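Local coordinates for single-strand DNA-binding protein (Agrobacterium tumefaciens, PDB 3BTP), which binds single-stranded DNA regardless of sequence and mediates nuclear uptake of the transferred T-DNA during plant transformation, at residues L260-I265 with F274-A279; Y283-F288 with A336-A341. All coordinates share one frame; numbering follows the deposited sequence.

Contact 1: residues L260-I265 with F274-A279; sequences LPDILI and FSYRFA
Pro261 lies between Phe274, in the partner strand, and Tyr276, just past its end. Its CB sits over the centre of the Tyr276 ring, a CH-pi contact 4.0 Å from the centroid, while its CG leans against Phe274 CD1 at 3.6 Å. Farther along, Leu264 runs alongside Phe274, with Leu264 CG 3.7 Å from Phe274 CE1. The Asp262 carboxylate stands nearly perpendicular (87°) to the Tyr276 ring. Asp262 turns CG to the side of its own backbone N (chi1 -55°), which brings OD2 to Arg277 N, met on the anti side at 2.8 Å; OD1 is salt-bridged to Arg244. Ile263 and Ser275 form the antiparallel hydrogen-bonded pair of the hairpin, Ile263 N donating to Ser275 O (3.0 Å) and Ser275 N to Ile263 O. Ser275 is opposed by two residues, Asp262 and Ile263, the mark of a classic beta bulge, where the regular pairing ends. A water joins Tyr276 OH to Leu260 O. Phe128 adds to the apolar side, touching Pro261, Phe274 and Tyr276. The buried carboxylate thus has partners on both oxygens, among them a backbone N-H and an arginine, which probably stabilises its negative charge while it ties down the chain leaving the hairpin.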
# COMPACT_ATOMS: atom_id res chain seq x y z
N LEU A 260 -8.84 14.30 11.47
CA LEU A 260 -9.09 14.86 10.16
C LEU A 260 -10.33 14.24 9.60
O LEU A 260 -10.77 13.20 10.09
CB LEU A 260 -7.94 14.55 9.18
CG LEU A 260 -6.51 14.93 9.55
CD1 LEU A 260 -5.36 13.98 8.87
CD2 LEU A 260 -6.32 16.45 9.35
N PRO A 261 -10.88 14.84 8.55
CA PRO A 261 -12.05 14.24 7.87
C PRO A 261 -11.65 13.04 7.01
O PRO A 261 -10.46 12.72 6.87
CB PRO A 261 -12.63 15.38 7.00
CG PRO A 261 -11.81 16.56 7.25
CD PRO A 261 -10.47 16.10 7.91
N ASP A 262 -12.67 12.36 6.49
CA ASP A 262 -12.56 11.14 5.79
C ASP A 262 -11.83 11.38 4.43
O ASP A 262 -11.05 10.54 3.97
CB ASP A 262 -13.99 10.66 5.46
CG ASP A 262 -14.92 10.53 6.72
OD1 ASP A 262 -14.41 10.37 7.84
OD2 ASP A 262 -16.17 10.59 6.59
N ILE A 263 -12.15 12.51 3.79
CA ILE A 263 -11.89 12.71 2.36
C ILE A 263 -11.15 14.01 2.25
O ILE A 263 -11.55 15.00 2.82
CB ILE A 263 -13.17 12.74 1.52
CG1 ILE A 263 -13.90 11.37 1.52
CG2 ILE A 263 -12.89 13.16 0.13
CD1 ILE A 263 -15.35 11.42 1.10
N LEU A 264 -10.05 13.99 1.52
CA LEU A 264 -9.33 15.21 1.08
C LEU A 264 -9.30 15.29 -0.45
O LEU A 264 -8.77 14.41 -1.10
CB LEU A 264 -7.89 15.19 1.66
CG LEU A 264 -6.92 16.41 1.56
CD1 LEU A 264 -5.67 16.12 2.41
CD2 LEU A 264 -6.49 16.70 0.15
N ILE A 265 -9.79 16.38 -1.03
CA ILE A 265 -9.77 16.58 -2.47
C ILE A 265 -8.71 17.65 -2.71
O ILE A 265 -8.71 18.68 -2.09
CB ILE A 265 -11.14 17.18 -2.97
CG1 ILE A 265 -12.36 16.40 -2.40
CG2 ILE A 265 -11.17 17.46 -4.56
CD1 ILE A 265 -12.54 15.04 -2.93
N PHE A 274 -12.35 19.41 1.98
CA PHE A 274 -12.46 18.33 2.93
C PHE A 274 -13.87 17.93 3.04
O PHE A 274 -14.73 18.74 2.96
CB PHE A 274 -12.04 18.77 4.29
CG PHE A 274 -10.57 18.78 4.49
CD1 PHE A 274 -9.84 17.60 4.44
CD2 PHE A 274 -9.91 19.97 4.81
CE1 PHE A 274 -8.49 17.61 4.69
CE2 PHE A 274 -8.58 19.97 5.06
CZ PHE A 274 -7.85 18.81 4.99
N SER A 275 -14.08 16.65 3.28
CA SER A 275 -15.41 16.10 3.34
C SER A 275 -15.51 14.95 4.38
O SER A 275 -14.56 14.17 4.59
CB SER A 275 -15.75 15.60 1.95
OG SER A 275 -17.14 15.72 1.74
N TYR A 276 -16.68 14.88 5.03
CA TYR A 276 -17.13 13.72 5.84
C TYR A 276 -18.28 12.97 5.13
O TYR A 276 -19.16 13.60 4.62
CB TYR A 276 -17.66 14.20 7.16
CG TYR A 276 -16.68 14.42 8.25
CD1 TYR A 276 -16.12 13.33 8.93
CD2 TYR A 276 -16.34 15.73 8.66
CE1 TYR A 276 -15.21 13.52 10.01
CE2 TYR A 276 -15.44 15.93 9.73
CZ TYR A 276 -14.88 14.81 10.38
OH TYR A 276 -13.98 14.98 11.42
N ARG A 277 -18.25 11.64 5.10
CA ARG A 277 -19.39 10.81 4.80
C ARG A 277 -20.32 10.76 6.02
O ARG A 277 -19.89 11.00 7.17
CB ARG A 277 -18.94 9.37 4.40
CG ARG A 277 -18.59 9.14 2.89
CD ARG A 277 -18.54 7.61 2.43
NE ARG A 277 -19.79 7.03 1.80
CZ ARG A 277 -20.77 7.80 1.43
NH1 ARG A 277 -20.58 9.09 1.58
NH2 ARG A 277 -21.86 7.35 0.86
N PHE A 278 -21.60 10.46 5.79
CA PHE A 278 -22.51 10.03 6.88
C PHE A 278 -23.53 9.02 6.35
O PHE A 278 -23.83 9.02 5.15
CB PHE A 278 -23.19 11.20 7.67
CG PHE A 278 -23.87 12.25 6.80
CD1 PHE A 278 -25.26 12.21 6.58
CD2 PHE A 278 -23.12 13.28 6.21
CE1 PHE A 278 -25.89 13.14 5.76
CE2 PHE A 278 -23.73 14.24 5.40
CZ PHE A 278 -25.13 14.16 5.17
N ALA A 279 -23.99 8.12 7.23
CA ALA A 279 -25.10 7.18 6.93
C ALA A 279 -26.24 7.94 6.30
O ALA A 279 -26.74 8.93 6.89
CB ALA A 279 -25.61 6.48 8.21
O HOH W 1 -12.49 12.75 12.87

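Contact 2: residues Y283-F288 with A336-A341; sequences YANKRF and AGENRA
Arg340 takes the crowded first torsion, CG between backbone N and carbonyl carbon (chi1 58°), and a bend at chi3 turns its guanidinium back toward Glu338 and the turn formed by Tyr283-Lys286. Glu338 extends beyond CG to the same turn. There its OE1 accepts Asn285 N at 2.9 Å, met from well above the carboxylate plane, 52° out of it. Arg340 NH2 is paired with the same oxygen in a salt bridge, its hydrogen bond weak and the 2.5 Å between Arg340 NH2 and Glu338 OE1 doubtfully short. A water lies 2.6 Å from Glu338 OE1 and 2.9 Å from Lys286 O, in hydrogen-bonding reach of both, and in the plane of the Arg340 guanidinium at its edge. The turn is type II, closed by Lys286 N to Tyr283 O at 2.8 Å. Beyond it Arg287 and Arg340 run past one another head to tail. Arg340 CD lies over the centre of the Arg287 guanidinium, 3.5 Å from Arg287 CZ, and the two guanidinium planes are 38° apart. Their like charges probably are eased by Asp329, which salt-bridges both arginines. Arg287 is the N-cap of helix 288-299, whose first residue, Phe288, donates its N-H to the same aspartate. Gly337 ends helix 327-335 in a Schellman motif, and Glu338 and Arg340 rest on Ala333 of that helix. This surface contact therefore joins the loop entering one helix to the chain leaving another, with Phe288 packed against strand 304-308.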
# COMPACT_ATOMS: atom_id res chain seq x y z
N TYR A 283 -24.38 10.23 -1.28
CA TYR A 283 -23.84 9.03 -1.94
C TYR A 283 -24.20 7.70 -1.26
O TYR A 283 -23.54 6.69 -1.55
CB TYR A 283 -22.31 9.12 -2.19
CG TYR A 283 -21.96 10.08 -3.31
CD1 TYR A 283 -21.74 9.62 -4.62
CD2 TYR A 283 -21.93 11.45 -3.07
CE1 TYR A 283 -21.48 10.50 -5.65
CE2 TYR A 283 -21.68 12.34 -4.09
CZ TYR A 283 -21.45 11.87 -5.36
OH TYR A 283 -21.17 12.82 -6.32
N ALA A 284 -25.17 7.67 -0.35
CA ALA A 284 -25.57 6.37 0.23
C ALA A 284 -25.81 5.25 -0.82
O ALA A 284 -26.54 5.43 -1.82
CB ALA A 284 -26.78 6.53 1.15
N ASN A 285 -25.14 4.12 -0.60
CA ASN A 285 -25.14 2.96 -1.49
C ASN A 285 -24.71 3.28 -2.94
O ASN A 285 -24.95 2.49 -3.85
CB ASN A 285 -26.47 2.18 -1.38
CG ASN A 285 -26.84 1.82 0.11
OD1 ASN A 285 -27.71 2.45 0.71
ND2 ASN A 285 -26.12 0.85 0.71
N LYS A 286 -24.04 4.43 -3.13
CA LYS A 286 -23.36 4.78 -4.38
C LYS A 286 -21.84 4.48 -4.32
O LYS A 286 -21.21 4.56 -3.25
CB LYS A 286 -23.60 6.24 -4.72
CG LYS A 286 -25.03 6.57 -5.22
CD LYS A 286 -25.14 8.05 -5.72
CE LYS A 286 -26.63 8.47 -6.07
NZ LYS A 286 -27.18 7.74 -7.32
N ARG A 287 -21.26 4.16 -5.48
CA ARG A 287 -19.91 3.59 -5.53
C ARG A 287 -18.89 4.70 -5.52
O ARG A 287 -19.17 5.80 -6.02
CB ARG A 287 -19.70 2.73 -6.77
CG ARG A 287 -20.54 1.45 -6.81
CD ARG A 287 -19.76 0.27 -6.31
NE ARG A 287 -20.57 -0.94 -6.12
CZ ARG A 287 -20.07 -2.14 -5.78
NH1 ARG A 287 -18.74 -2.31 -5.59
NH2 ARG A 287 -20.90 -3.16 -5.60
N PHE A 288 -17.70 4.42 -4.97
CA PHE A 288 -16.64 5.40 -4.97
C PHE A 288 -16.42 6.01 -6.38
O PHE A 288 -16.30 7.23 -6.49
CB PHE A 288 -15.32 4.87 -4.44
CG PHE A 288 -14.18 5.85 -4.62
CD1 PHE A 288 -14.12 6.99 -3.84
CD2 PHE A 288 -13.21 5.64 -5.59
CE1 PHE A 288 -13.09 7.93 -4.03
CE2 PHE A 288 -12.16 6.56 -5.78
CZ PHE A 288 -12.09 7.70 -5.00
N ALA A 336 -19.31 5.73 5.78
CA ALA A 336 -20.79 5.83 5.90
C ALA A 336 -21.45 4.60 6.63
O ALA A 336 -22.64 4.55 6.76
CB ALA A 336 -21.36 5.93 4.54
N GLY A 337 -20.67 3.62 7.08
CA GLY A 337 -21.22 2.43 7.75
C GLY A 337 -21.75 1.36 6.78
O GLY A 337 -22.55 0.48 7.18
N GLU A 338 -21.31 1.45 5.52
CA GLU A 338 -21.75 0.56 4.46
C GLU A 338 -20.75 -0.57 4.25
O GLU A 338 -19.60 -0.51 4.71
CB GLU A 338 -21.97 1.33 3.15
CG GLU A 338 -23.22 2.21 3.12
CD GLU A 338 -23.19 3.29 2.03
OE1 GLU A 338 -22.89 3.00 0.84
OE2 GLU A 338 -23.45 4.46 2.37
N ASN A 339 -21.20 -1.57 3.51
CA ASN A 339 -20.52 -2.86 3.38
C ASN A 339 -21.00 -3.40 2.02
O ASN A 339 -22.22 -3.39 1.75
CB ASN A 339 -20.97 -3.78 4.52
CG ASN A 339 -19.97 -4.88 4.81
OD1 ASN A 339 -18.91 -4.64 5.41
ND2 ASN A 339 -20.31 -6.11 4.42
N ARG A 340 -20.08 -3.76 1.15
CA ARG A 340 -20.44 -4.33 -0.18
C ARG A 340 -19.39 -5.33 -0.57
O ARG A 340 -18.29 -5.35 0.01
CB ARG A 340 -20.66 -3.26 -1.30
CG ARG A 340 -19.46 -2.34 -1.59
CD ARG A 340 -19.89 -1.11 -2.42
NE ARG A 340 -20.96 -0.36 -1.79
CZ ARG A 340 -20.94 0.94 -1.51
NH1 ARG A 340 -19.90 1.72 -1.82
NH2 ARG A 340 -22.02 1.47 -0.94
N ALA A 341 -19.73 -6.17 -1.56
CA ALA A 341 -18.91 -7.35 -1.92
C ALA A 341 -17.66 -7.02 -2.75
O ALA A 341 -17.75 -6.29 -3.73
CB ALA A 341 -19.79 -8.38 -2.67
O HOH W 2 -21.25 4.57 -0.36

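How the contacts relate
Contact 1 and contact 2 follow one another along the chain, on the same side of its centre, with their own centres about 14 Å apart. Arg277 is the bridge: its backbone belongs to the hairpin contact, while its guanidinium reaches into the loops of contact 2. There Arg277 NH2 lies 3.0 Å from Tyr283 O and Arg277 NE 3.3 Å from Ala336 CB. Asp281, between the two contacts in sequence, salt-bridges Arg277 and also accepts Tyr283 N. Arg277, held by Asp281, thus packs the hairpin end against the surface loops 283-288 and 336-341, and strand 304-308 packs against residues of both contacts.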